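Local coordinates for copper-containing nitrite reductase (Thermus scotoductus, PDB 6HBE), which probably catalyses the one-electron reduction of nitrite to nitric oxide, as a copper-containing homotrimer whose reducing electron comes from cytochrome c, at residues Y164-G167 with R168-Y171; N92-P95 with G96-R99. All coordinates share one frame; numbering follows the deposited sequence.

Contact 1. Residues Y164-G167 with R168-Y171; sequences YASG and RDFY
Tyr-164 lays its ring across the first turn of the helix that follows it, with Phe-170 as its main partner. From CB the side chain runs to CG, held anti to the carbonyl carbon and beside the backbone N (chi1 -71°). Further out, CD2 lies 3.6 Å from Phe-170 CA, while CE2 passes obliquely by Asp-169 O. On the other branch CE1 comes 3.8 Å from Phe-170 CD1, which sits over the centre of the tyrosine face. The phenylalanine thus presents its edge, giving a T-shaped pair with planes at 86°. At the tip, OH is hydrogen-bonded to Glu-162 and Asn-210, fixing the far end of the ring.

Strand 154-163, from a six-stranded mixed sheet consistent with the second cupredoxin domain, leads to helix 167-172 through Ser-166, the N-cap. Its OG accepts from Asp-169 N at 3.0 Å, and behind it the first helical bonds form: Phe-170 N to Ser-166 O and, straighter, Tyr-171 N to Gly-167 O at 3.0 Å.

The carboxylate of Asp-169 lies back over the cap, its CG 3.3 Å from Ser-166 OG. One water joins Asp-169 OD2 to that OG, and another, 2.8 Å from OD2, ties it to Ala-165 N. Tyr-171 packs on Ile-273 and Phe-170 on Gly-270 of a neighbouring subunit.

Contact 2. Residues N92-P95 with G96-R99; sequences NVQP and GETR
Glu-97 reaches back to Gln-94 through two hydrogen bonds, one from its backbone and one to its carboxylate. Glu-97 N donates to Gln-94 O at 3.0 Å, and Gln-94 N in return donates to Glu-97 OE2, also at 3.0 Å, meeting that oxygen on its anti side and 21° out of the carboxylate plane. The carboxylate gets there because CG stands anti to the glutamate's own backbone N (chi1 -162°) and the chain beyond it is extended.

The first of these bonds closes a type II beta turn from Gln-94 to Glu-97, with Pro-95 and Gly-96 at its two corners. Gly-96 has a positive phi of 82°, and a CB there would collide with Pro-95 O. The turn leads into strand 98-104, an outermost strand of its sheet within the chain, beside strand 62-69 of the N-terminal cupredoxin domain.

Charge pairing ties the same carboxylate to Arg-99. The salt bridge is carried by Arg-99 NE and Glu-97 OE1, 2.8 Å apart; NE approaches from above the carboxylate plane, though the carboxylate lies at the edge of the guanidinium. Arg-99 NH2 adds weak bonds to both carboxylate oxygens, and NH1 is taken by the carbonyls of Phe-89 and Gly-91. Replacing Glu-97 with an alanine would probably leave Gln-94 N and the arginine's NE without these acceptors and the guanidinium freer to turn.

Van der Waals packing comes from the two methyls of Val-93. CG2 sits over the centre of one guanidinium face, 3.9 Å from Arg-99 CZ, while CG1 rests against Glu-97 CB at 3.9 Å.

Overall arrangement
Both contacts are local, one at a helix N-cap and the other round a beta turn. Their centres are 27 Å apart and their nearest atoms about 19 Å. Contact 2 comes first in sequence and lies at the surface, yet its Val-93 side chain is about 5 Å from that of His-75 and about 9 Å from a bound copper. Contact 1 is buried nearer the middle of the chain. There the Tyr-171 side chain lies about 7 Å from that of His-390, a copper ligand in the C-terminal plastocyanin-like region, and about 11 Å from a bound copper; Phe-170 is about 10 Å, between side chains, from His-125, which shares its copper with His-75. Neither contact supplies a copper ligand.

Contact 1. Residues Y164-G167 with R168-Y171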
# COMPACT_ATOMS: atom_id res chain seq x y z
N TYR C 164 14.45 0.81 3.54
CA TYR C 164 13.98 2.16 3.18
C TYR C 164 15.12 3.17 2.96
O TYR C 164 16.12 3.17 3.73
CB TYR C 164 13.00 2.67 4.24
CG TYR C 164 11.68 1.92 4.18
CD1 TYR C 164 11.50 0.72 4.89
CD2 TYR C 164 10.62 2.37 3.37
CE1 TYR C 164 10.33 -0.01 4.78
CE2 TYR C 164 9.42 1.64 3.25
CZ TYR C 164 9.29 0.45 3.96
OH TYR C 164 8.14 -0.29 3.84
N ALA C 165 14.93 4.03 1.96
CA ALA C 165 15.87 5.13 1.66
C ALA C 165 15.70 6.38 2.55
O ALA C 165 16.60 7.23 2.64
CB ALA C 165 15.74 5.56 0.21
N SER C 166 14.54 6.50 3.19
CA SER C 166 14.24 7.69 4.01
C SER C 166 13.07 7.43 4.92
O SER C 166 12.28 6.53 4.65
CB SER C 166 13.94 8.91 3.15
OG SER C 166 12.77 8.72 2.35
N GLY C 167 12.97 8.22 5.99
CA GLY C 167 11.79 8.15 6.85
C GLY C 167 10.50 8.62 6.14
O GLY C 167 9.40 8.20 6.49
N ARG C 168 10.64 9.54 5.19
CA ARG C 168 9.56 9.97 4.31
C ARG C 168 9.00 8.76 3.53
O ARG C 168 7.79 8.59 3.47
CB ARG C 168 10.09 11.01 3.31
CG ARG C 168 9.10 11.56 2.28
CD ARG C 168 8.01 12.45 2.85
NE ARG C 168 6.85 11.72 3.37
CZ ARG C 168 5.98 12.15 4.28
NH1 ARG C 168 6.14 13.32 4.91
NH2 ARG C 168 4.94 11.37 4.61
N ASP C 169 9.88 7.96 2.94
CA ASP C 169 9.45 6.76 2.19
C ASP C 169 8.85 5.72 3.15
O ASP C 169 7.88 5.04 2.77
CB ASP C 169 10.62 6.12 1.44
CG ASP C 169 11.04 6.90 0.21
OD1 ASP C 169 10.31 7.83 -0.18
OD2 ASP C 169 12.08 6.55 -0.39
N PHE C 170 9.38 5.62 4.37
CA PHE C 170 8.79 4.72 5.38
C PHE C 170 7.32 5.07 5.70
O PHE C 170 6.44 4.17 5.75
CB PHE C 170 9.64 4.64 6.65
CG PHE C 170 9.04 3.73 7.71
CD1 PHE C 170 8.96 2.35 7.49
CD2 PHE C 170 8.55 4.25 8.88
CE1 PHE C 170 8.37 1.52 8.46
CE2 PHE C 170 7.94 3.42 9.84
CZ PHE C 170 7.86 2.06 9.62
N TYR C 171 7.04 6.35 5.97
CA TYR C 171 5.64 6.82 6.18
C TYR C 171 4.75 6.51 4.97
O TYR C 171 3.62 6.05 5.13
CB TYR C 171 5.61 8.34 6.48
CG TYR C 171 5.63 8.72 7.94
CD1 TYR C 171 6.68 8.35 8.76
CD2 TYR C 171 4.63 9.53 8.47
CE1 TYR C 171 6.70 8.71 10.11
CE2 TYR C 171 4.65 9.92 9.79
CZ TYR C 171 5.67 9.50 10.62
OH TYR C 171 5.66 9.85 11.95
O HOH W 1 12.68 3.83 0.00
O HOH W 2 13.70 9.41 -0.12

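Contact 2. Residues N92-P95 with G96-R99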
# COMPACT_ATOMS: atom_id res chain seq x y z
N ASN C 92 13.72 0.18 27.20
CA ASN C 92 14.48 1.36 27.63
C ASN C 92 15.87 1.00 28.18
O ASN C 92 16.27 1.41 29.30
CB ASN C 92 13.66 2.18 28.66
CG ASN C 92 14.16 3.60 28.83
OD1 ASN C 92 14.86 4.16 27.99
ND2 ASN C 92 13.77 4.20 29.94
N VAL C 93 16.61 0.25 27.38
CA VAL C 93 17.90 -0.29 27.78
C VAL C 93 18.96 0.71 27.38
O VAL C 93 19.26 0.89 26.21
CB VAL C 93 18.15 -1.68 27.15
CG1 VAL C 93 19.48 -2.27 27.64
CG2 VAL C 93 17.00 -2.61 27.50
N GLN C 94 19.58 1.35 28.37
CA GLN C 94 20.56 2.41 28.11
C GLN C 94 21.89 1.87 27.55
O GLN C 94 22.22 0.70 27.74
CB GLN C 94 20.83 3.21 29.42
CG GLN C 94 19.60 3.87 30.04
CD GLN C 94 19.02 4.96 29.16
OE1 GLN C 94 19.72 5.89 28.75
NE2 GLN C 94 17.73 4.86 28.87
N PRO C 95 22.66 2.73 26.86
CA PRO C 95 23.97 2.32 26.36
C PRO C 95 24.83 1.64 27.44
O PRO C 95 24.92 2.14 28.57
CB PRO C 95 24.61 3.64 25.92
CG PRO C 95 23.46 4.53 25.60
CD PRO C 95 22.37 4.14 26.55
N GLY C 96 25.38 0.47 27.12
CA GLY C 96 26.21 -0.28 28.03
C GLY C 96 25.48 -1.12 29.06
O GLY C 96 26.13 -1.85 29.80
N GLU C 97 24.16 -1.05 29.12
CA GLU C 97 23.38 -1.81 30.10
C GLU C 97 23.15 -3.26 29.64
O GLU C 97 23.18 -3.53 28.42
CB GLU C 97 22.05 -1.09 30.33
CG GLU C 97 21.33 -1.49 31.59
CD GLU C 97 20.03 -0.72 31.86
OE1 GLU C 97 19.33 -1.15 32.81
OE2 GLU C 97 19.68 0.25 31.14
N THR C 98 22.88 -4.16 30.61
CA THR C 98 22.47 -5.54 30.40
C THR C 98 21.13 -5.84 31.11
O THR C 98 20.88 -5.35 32.21
CB THR C 98 23.56 -6.54 30.90
OG1 THR C 98 24.75 -6.36 30.13
CG2 THR C 98 23.14 -7.99 30.73
N ARG C 99 20.26 -6.62 30.47
CA ARG C 99 19.09 -7.19 31.15
C ARG C 99 19.07 -8.69 31.02
O ARG C 99 19.54 -9.24 30.04
CB ARG C 99 17.77 -6.64 30.58
CG ARG C 99 17.66 -5.11 30.53
CD ARG C 99 17.40 -4.45 31.89
NE ARG C 99 17.42 -2.98 31.76
CZ ARG C 99 16.40 -2.26 31.29
NH1 ARG C 99 15.24 -2.83 30.95
NH2 ARG C 99 16.53 -0.94 31.16